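Iron dependent repressor (Sulfolobus solfataricus, PDB 2X4H) is probably a metal-responsive transcriptional regulator of the DtxR/MntR family that binds DNA and dimerises. Local coordinates at residues C[50-55]-C[59-64]; C[17-22]-C[75-80]. All coordinates share one frame; numbering follows the deposited sequence.

Interaction 1 of 2, residues C[50-55]-C[59-64]; sequences EEVSHL and GLVKKK. With ZN (zinc ion), chain L; ZN (zinc ion), chain K.
Leu55 O, near the C-terminal end of helix 45-57, takes two backbone N-H groups from the chain that follows it. Leu60 N is 3.1 Å from Leu55 O. Gly59, the first residue to leave the helix, has a positive phi of 74°, and with the Leu60 bond it ends the helix in a Schellman motif that sends the chain directly into strand 61-64. Val61 N, 3.4 Å from Leu55 O, adds a weak bond to this cap.

Apolar contacts fill the angle between helix and strand. Val61, with CG1 anti to its carbonyl carbon (chi1 -56°), sends its other branch to the helix, so that CG2 lies 3.6 Å from Leu55 CB and 4.2 Å from Val52 CG1. The same Val52 methyl also meets the CD methylene of Lys63, two residues further along the strand. At the turn, the Leu55 and Leu60 side chains cross at about a right angle, CD2 of Leu55 being 4.1 Å from CD1 of Leu60. Val68 of the second strand touches both Val52 and Val61.

Metal ligands leave the helix on sides not used by the strand. Glu50 OE1 (1.8 Å) and His54 NE2 (2.0 Å), one helical turn apart, hold one zinc ion; Glu51 OE2 binds the other at 1.8 Å. Glu15 and Glu51 of the second subunit complete the first site, while Glu15 of this chain and Glu50 and His54 of the second subunit complete the other. Each zinc ion thus joins the 45-57 helices of the two subunits, with a Glu15 from helix 13-27 as a further ligand.

Helix 45-57 followed by the hairpin of strands 61-64 and 67-70 corresponds to the recognition helix and wing of the winged helix-turn-helix domain of DtxR/MntR regulators, consistent with DNA binding.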
loop_
_atom_site.group_PDB
_atom_site.type_symbol
_atom_site.label_atom_id
_atom_site.label_comp_id
_atom_site.label_asym_id
_atom_site.label_seq_id
_atom_site.Cartn_x
_atom_site.Cartn_y
_atom_site.Cartn_z
ATOM N N GLU C 50 8.417 -4.282 2.249
ATOM C CA GLU C 50 6.970 -4.115 2.268
ATOM C C GLU C 50 6.614 -2.722 1.771
ATOM O O GLU C 50 5.773 -2.578 0.885
ATOM C CB GLU C 50 6.426 -4.355 3.685
ATOM C CG GLU C 50 4.936 -4.114 3.892
ATOM C CD GLU C 50 4.009 -5.083 3.171
ATOM O OE1 GLU C 50 2.882 -4.653 2.878
ATOM O OE2 GLU C 50 4.372 -6.241 2.916
ATOM N N GLU C 51 7.271 -1.699 2.312
ATOM C CA GLU C 51 6.927 -0.319 1.938
ATOM C C GLU C 51 7.259 -0.090 0.478
ATOM O O GLU C 51 6.446 0.453 -0.268
ATOM C CB GLU C 51 7.598 0.718 2.847
ATOM C CG GLU C 51 7.210 2.209 2.554
ATOM C CD GLU C 51 5.724 2.482 2.711
ATOM O OE1 GLU C 51 5.001 1.608 3.191
ATOM O OE2 GLU C 51 5.236 3.567 2.361
ATOM N N VAL C 52 8.423 -0.555 0.038
ATOM C CA VAL C 52 8.766 -0.425 -1.378
ATOM C C VAL C 52 7.682 -0.992 -2.312
ATOM O O VAL C 52 7.399 -0.393 -3.339
ATOM C CB VAL C 52 10.168 -0.963 -1.694
ATOM C CG1 VAL C 52 10.366 -1.112 -3.200
ATOM C CG2 VAL C 52 11.230 -0.005 -1.135
ATOM N N SER C 53 7.017 -2.082 -1.948
ATOM C CA SER C 53 6.004 -2.652 -2.853
ATOM C C SER C 53 4.750 -1.792 -2.912
ATOM O O SER C 53 4.135 -1.659 -3.965
ATOM C CB SER C 53 5.682 -4.142 -2.535
ATOM O OG SER C 53 5.097 -4.285 -1.269
ATOM N N HIS C 54 4.410 -1.149 -1.803
ATOM C CA HIS C 54 3.383 -0.101 -1.821
ATOM C C HIS C 54 3.736 1.142 -2.635
ATOM O O HIS C 54 2.865 1.716 -3.294
ATOM C CB HIS C 54 2.992 0.286 -0.397
ATOM C CG HIS C 54 2.215 -0.787 0.304
ATOM N ND1 HIS C 54 1.040 -1.288 -0.207
ATOM C CD2 HIS C 54 2.441 -1.453 1.457
ATOM C CE1 HIS C 54 0.569 -2.219 0.604
ATOM N NE2 HIS C 54 1.404 -2.345 1.618
ATOM N N LEU C 55 5.001 1.553 -2.588
ATOM C CA LEU C 55 5.472 2.688 -3.390
ATOM C C LEU C 55 5.475 2.341 -4.882
ATOM O O LEU C 55 5.210 3.203 -5.718
ATOM C CB LEU C 55 6.872 3.143 -2.951
ATOM C CG LEU C 55 7.056 3.824 -1.590
ATOM C CD1 LEU C 55 8.537 3.906 -1.226
ATOM C CD2 LEU C 55 6.440 5.207 -1.587
ATOM N N GLY C 59 3.164 3.870 -8.169
ATOM C CA GLY C 59 3.874 4.278 -9.375
ATOM C C GLY C 59 4.973 5.299 -9.117
ATOM O O GLY C 59 5.386 6.002 -10.034
ATOM N N LEU C 60 5.451 5.364 -7.877
ATOM C CA LEU C 60 6.493 6.318 -7.472
ATOM C C LEU C 60 7.883 5.694 -7.527
ATOM O O LEU C 60 8.876 6.408 -7.661
ATOM C CB LEU C 60 6.219 6.840 -6.064
ATOM C CG LEU C 60 4.825 7.453 -5.847
ATOM C CD1 LEU C 60 4.505 7.553 -4.361
ATOM C CD2 LEU C 60 4.722 8.827 -6.506
ATOM N N VAL C 61 7.955 4.365 -7.410
ATOM C CA VAL C 61 9.204 3.635 -7.638
ATOM C C VAL C 61 9.038 2.428 -8.564
ATOM O O VAL C 61 7.925 1.950 -8.823
ATOM C CB VAL C 61 9.869 3.162 -6.327
ATOM C CG1 VAL C 61 10.100 4.340 -5.395
ATOM C CG2 VAL C 61 9.050 2.087 -5.667
ATOM N N LYS C 62 10.175 1.983 -9.090
ATOM C CA LYS C 62 10.273 0.751 -9.863
ATOM C C LYS C 62 11.398 -0.062 -9.240
ATOM O O LYS C 62 12.510 0.437 -9.045
ATOM C CB LYS C 62 10.561 1.030 -11.344
ATOM N N LYS C 63 11.081 -1.298 -8.891
ATOM C CA LYS C 63 12.051 -2.198 -8.307
ATOM C C LYS C 63 12.590 -2.996 -9.476
ATOM O O LYS C 63 11.814 -3.597 -10.202
ATOM C CB LYS C 63 11.366 -3.089 -7.278
ATOM C CG LYS C 63 12.293 -3.869 -6.355
ATOM C CD LYS C 63 11.446 -4.617 -5.294
ATOM C CE LYS C 63 12.169 -5.768 -4.631
ATOM N NZ LYS C 63 13.485 -5.384 -4.067
ATOM N N LYS C 64 13.903 -2.925 -9.691
ATOM C CA LYS C 64 14.593 -3.647 -10.765
ATOM C C LYS C 64 15.641 -4.580 -10.144
ATOM O O LYS C 64 15.705 -4.706 -8.919
ATOM C CB LYS C 64 15.234 -2.642 -11.733
ATOM C CG LYS C 64 14.214 -1.958 -12.669
ATOM C CD LYS C 64 14.642 -0.547 -13.122
ATOM C CE LYS C 64 13.553 0.127 -13.961
ATOM N NZ LYS C 64 14.078 1.301 -14.694
HETATM ZN ZN ZN L . 1.438 -3.601 3.130
HETATM ZN ZN ZN K . 3.594 4.148 2.128
#

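Interaction 2 of 2, residues C[17-22]-C[75-80]; sequences SYLLTI and TRSINY
The Leu19-Leu20 peptide group presents one of its faces to Ile78, whose CD1 methyl sits above it, 3.7 Å from Leu19 O and 4.2 Å from Leu20 N. The two tyrosine rings stay away from this interface: Tyr18 packs against Leu41, Val48 and Leu55 within its own domain, and Tyr80 hydrogen-bonds through its hydroxyl to Ile113 O. A second flat group, the Ser17 carbonyl, is gripped from opposite faces of its plane by Thr21, through the backbone N and through OG1, the latter 2.9 Å from Ser17 O.

Ile78 is the residue that fills the crossing. Its chi1 of -81° directs the CG1 branch to Leu19, and the extended chi2 (175°) carries CD1 on over the peptide, 3.8 Å from Leu19 CB; CG2 is left on the flank, 4.2 Å from Leu20 CD2. Both leucines meet the isoleucine at a slant.

The axes of segments 17-22 and 75-80 pass 10.2 Å apart and cross at -122°. Their parent helices are 13-27, which opens the DNA-binding domain, and 72-94, the long helix that, as in other DtxR/MntR regulators, leads from the winged helix to the metal-binding and dimerisation domain. Ile70 of strand 67-70 also touches Ile78, adding the wing to this junction.

Ser77 borders the leucine with its hydroxyl, OG lying 4.0 Å from Leu19 CD1 in a van der Waals contact. That hydroxyl hydrogen-bonds back along its own helix to Gly74 O and Asn73 O, so its polar needs are met without a partner on helix 13-27.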
loop_
_atom_site.group_PDB
_atom_site.type_symbol
_atom_site.label_atom_id
_atom_site.label_comp_id
_atom_site.label_asym_id
_atom_site.label_seq_id
_atom_site.Cartn_x
_atom_site.Cartn_y
_atom_site.Cartn_z
ATOM N N SER C 17 10.701 10.463 3.012
ATOM C CA SER C 17 12.040 10.025 3.451
ATOM C C SER C 17 12.601 8.862 2.632
ATOM O O SER C 17 13.780 8.853 2.282
ATOM C CB SER C 17 12.013 9.632 4.929
ATOM O OG SER C 17 11.981 10.792 5.725
ATOM N N TYR C 18 11.750 7.873 2.350
ATOM C CA TYR C 18 12.149 6.753 1.502
ATOM C C TYR C 18 12.621 7.269 0.167
ATOM O O TYR C 18 13.694 6.908 -0.287
ATOM C CB TYR C 18 10.984 5.788 1.259
ATOM C CG TYR C 18 10.856 4.663 2.244
ATOM C CD1 TYR C 18 10.428 4.895 3.552
ATOM C CD2 TYR C 18 11.104 3.346 1.857
ATOM C CE1 TYR C 18 10.293 3.850 4.468
ATOM C CE2 TYR C 18 10.962 2.297 2.757
ATOM C CZ TYR C 18 10.555 2.550 4.057
ATOM O OH TYR C 18 10.422 1.501 4.937
ATOM N N LEU C 19 11.810 8.118 -0.459
ATOM C CA LEU C 19 12.092 8.589 -1.810
ATOM C C LEU C 19 13.329 9.454 -1.886
ATOM O O LEU C 19 14.025 9.433 -2.899
ATOM C CB LEU C 19 10.920 9.362 -2.411
ATOM C CG LEU C 19 9.593 8.624 -2.590
ATOM C CD1 LEU C 19 8.637 9.505 -3.365
ATOM C CD2 LEU C 19 9.763 7.259 -3.275
ATOM N N LEU C 20 13.602 10.228 -0.841
ATOM C CA LEU C 20 14.820 11.043 -0.819
ATOM C C LEU C 20 16.035 10.140 -0.643
ATOM O O LEU C 20 17.103 10.438 -1.165
ATOM C CB LEU C 20 14.778 12.097 0.293
ATOM C CG LEU C 20 13.874 13.302 0.025
ATOM C CD1 LEU C 20 13.468 14.002 1.320
ATOM C CD2 LEU C 20 14.563 14.273 -0.937
ATOM N N THR C 21 15.873 9.037 0.087
ATOM C CA THR C 21 16.973 8.092 0.266
ATOM C C THR C 21 17.249 7.301 -1.010
ATOM O O THR C 21 18.394 7.079 -1.361
ATOM C CB THR C 21 16.697 7.103 1.377
ATOM O OG1 THR C 21 16.454 7.807 2.597
ATOM C CG2 THR C 21 17.885 6.200 1.552
ATOM N N ILE C 22 16.191 6.871 -1.685
ATOM C CA ILE C 22 16.310 6.210 -2.982
ATOM C C ILE C 22 16.944 7.165 -4.018
ATOM O O ILE C 22 17.843 6.772 -4.767
ATOM C CB ILE C 22 14.918 5.692 -3.469
ATOM C CG1 ILE C 22 14.436 4.551 -2.582
ATOM C CG2 ILE C 22 14.959 5.247 -4.948
ATOM C CD1 ILE C 22 12.961 4.224 -2.753
ATOM N N THR C 75 9.888 11.583 -8.445
ATOM C CA THR C 75 10.581 12.880 -8.462
ATOM C C THR C 75 9.547 13.998 -8.341
ATOM O O THR C 75 9.637 14.838 -7.460
ATOM C CB THR C 75 11.388 13.036 -9.759
ATOM O OG1 THR C 75 12.303 11.943 -9.882
ATOM C CG2 THR C 75 12.181 14.378 -9.809
ATOM N N ARG C 76 8.526 13.946 -9.186
ATOM C CA ARG C 76 7.426 14.902 -9.155
ATOM C C ARG C 76 6.774 15.071 -7.766
ATOM O O ARG C 76 6.484 16.192 -7.348
ATOM C CB ARG C 76 6.363 14.510 -10.190
ATOM C CG ARG C 76 5.930 15.634 -11.115
ATOM C CD ARG C 76 5.087 15.133 -12.282
ATOM N NE ARG C 76 5.903 14.984 -13.487
ATOM C CZ ARG C 76 6.159 13.846 -14.139
ATOM N NH1 ARG C 76 5.655 12.680 -13.745
ATOM N NH2 ARG C 76 6.932 13.881 -15.221
ATOM N N SER C 77 6.546 13.977 -7.054
ATOM C CA SER C 77 5.908 14.037 -5.742
ATOM C C SER C 77 6.866 14.468 -4.615
ATOM O O SER C 77 6.423 15.049 -3.650
ATOM C CB SER C 77 5.212 12.699 -5.405
ATOM O OG SER C 77 6.081 11.609 -5.600
ATOM N N ILE C 78 8.160 14.180 -4.725
ATOM C CA ILE C 78 9.169 14.793 -3.845
ATOM C C ILE C 78 9.108 16.342 -3.929
ATOM O O ILE C 78 9.052 17.029 -2.923
ATOM C CB ILE C 78 10.606 14.361 -4.231
ATOM C CG1 ILE C 78 10.936 12.986 -3.663
ATOM C CG2 ILE C 78 11.650 15.367 -3.737
ATOM C CD1 ILE C 78 12.271 12.462 -4.117
ATOM N N ASN C 79 9.129 16.866 -5.149
ATOM C CA ASN C 79 9.094 18.316 -5.371
ATOM C C ASN C 79 7.769 18.895 -4.885
ATOM O O ASN C 79 7.730 19.954 -4.268
ATOM C CB ASN C 79 9.302 18.652 -6.843
ATOM C CG ASN C 79 10.723 18.446 -7.288
ATOM O OD1 ASN C 79 11.625 18.270 -6.473
ATOM N ND2 ASN C 79 10.937 18.470 -8.594
ATOM N N TYR C 80 6.687 18.166 -5.129
ATOM C CA TYR C 80 5.394 18.686 -4.767
ATOM C C TYR C 80 5.259 18.824 -3.230
ATOM O O TYR C 80 4.731 19.840 -2.740
ATOM C CB TYR C 80 4.252 17.877 -5.380
ATOM C CG TYR C 80 2.989 18.318 -4.766
ATOM C CD1 TYR C 80 2.485 19.602 -5.017
ATOM C CD2 TYR C 80 2.335 17.517 -3.832
ATOM C CE1 TYR C 80 1.332 20.056 -4.368
ATOM C CE2 TYR C 80 1.174 17.958 -3.187
ATOM C CZ TYR C 80 0.677 19.210 -3.463
ATOM O OH TYR C 80 -0.477 19.592 -2.827
#

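Overall arrangement
Interaction 1 and interaction 2 have centres 12 Å apart and share one apolar layer. Val61, which packs on helix 45-57 with one methyl, gives the other to helix 13-27: its CG1 is 3.6 Å from Leu19 CD2. Leu60 CD2 comes within 3.2 Å of Ser77 OG, so the turn before the wing also rests on the long helix 72-94. Helix 13-27 thus takes part in both: Leu19 meets Leu55 and Val61 as well as Ile78. The intersubunit zinc sites belong to interaction 1; the side chain of Leu19 is about 9 Å from a zinc ion, without touching it. His85 and Glu89, further along helix 72-94, bind another zinc ion together with Cys103 of helix 99-107.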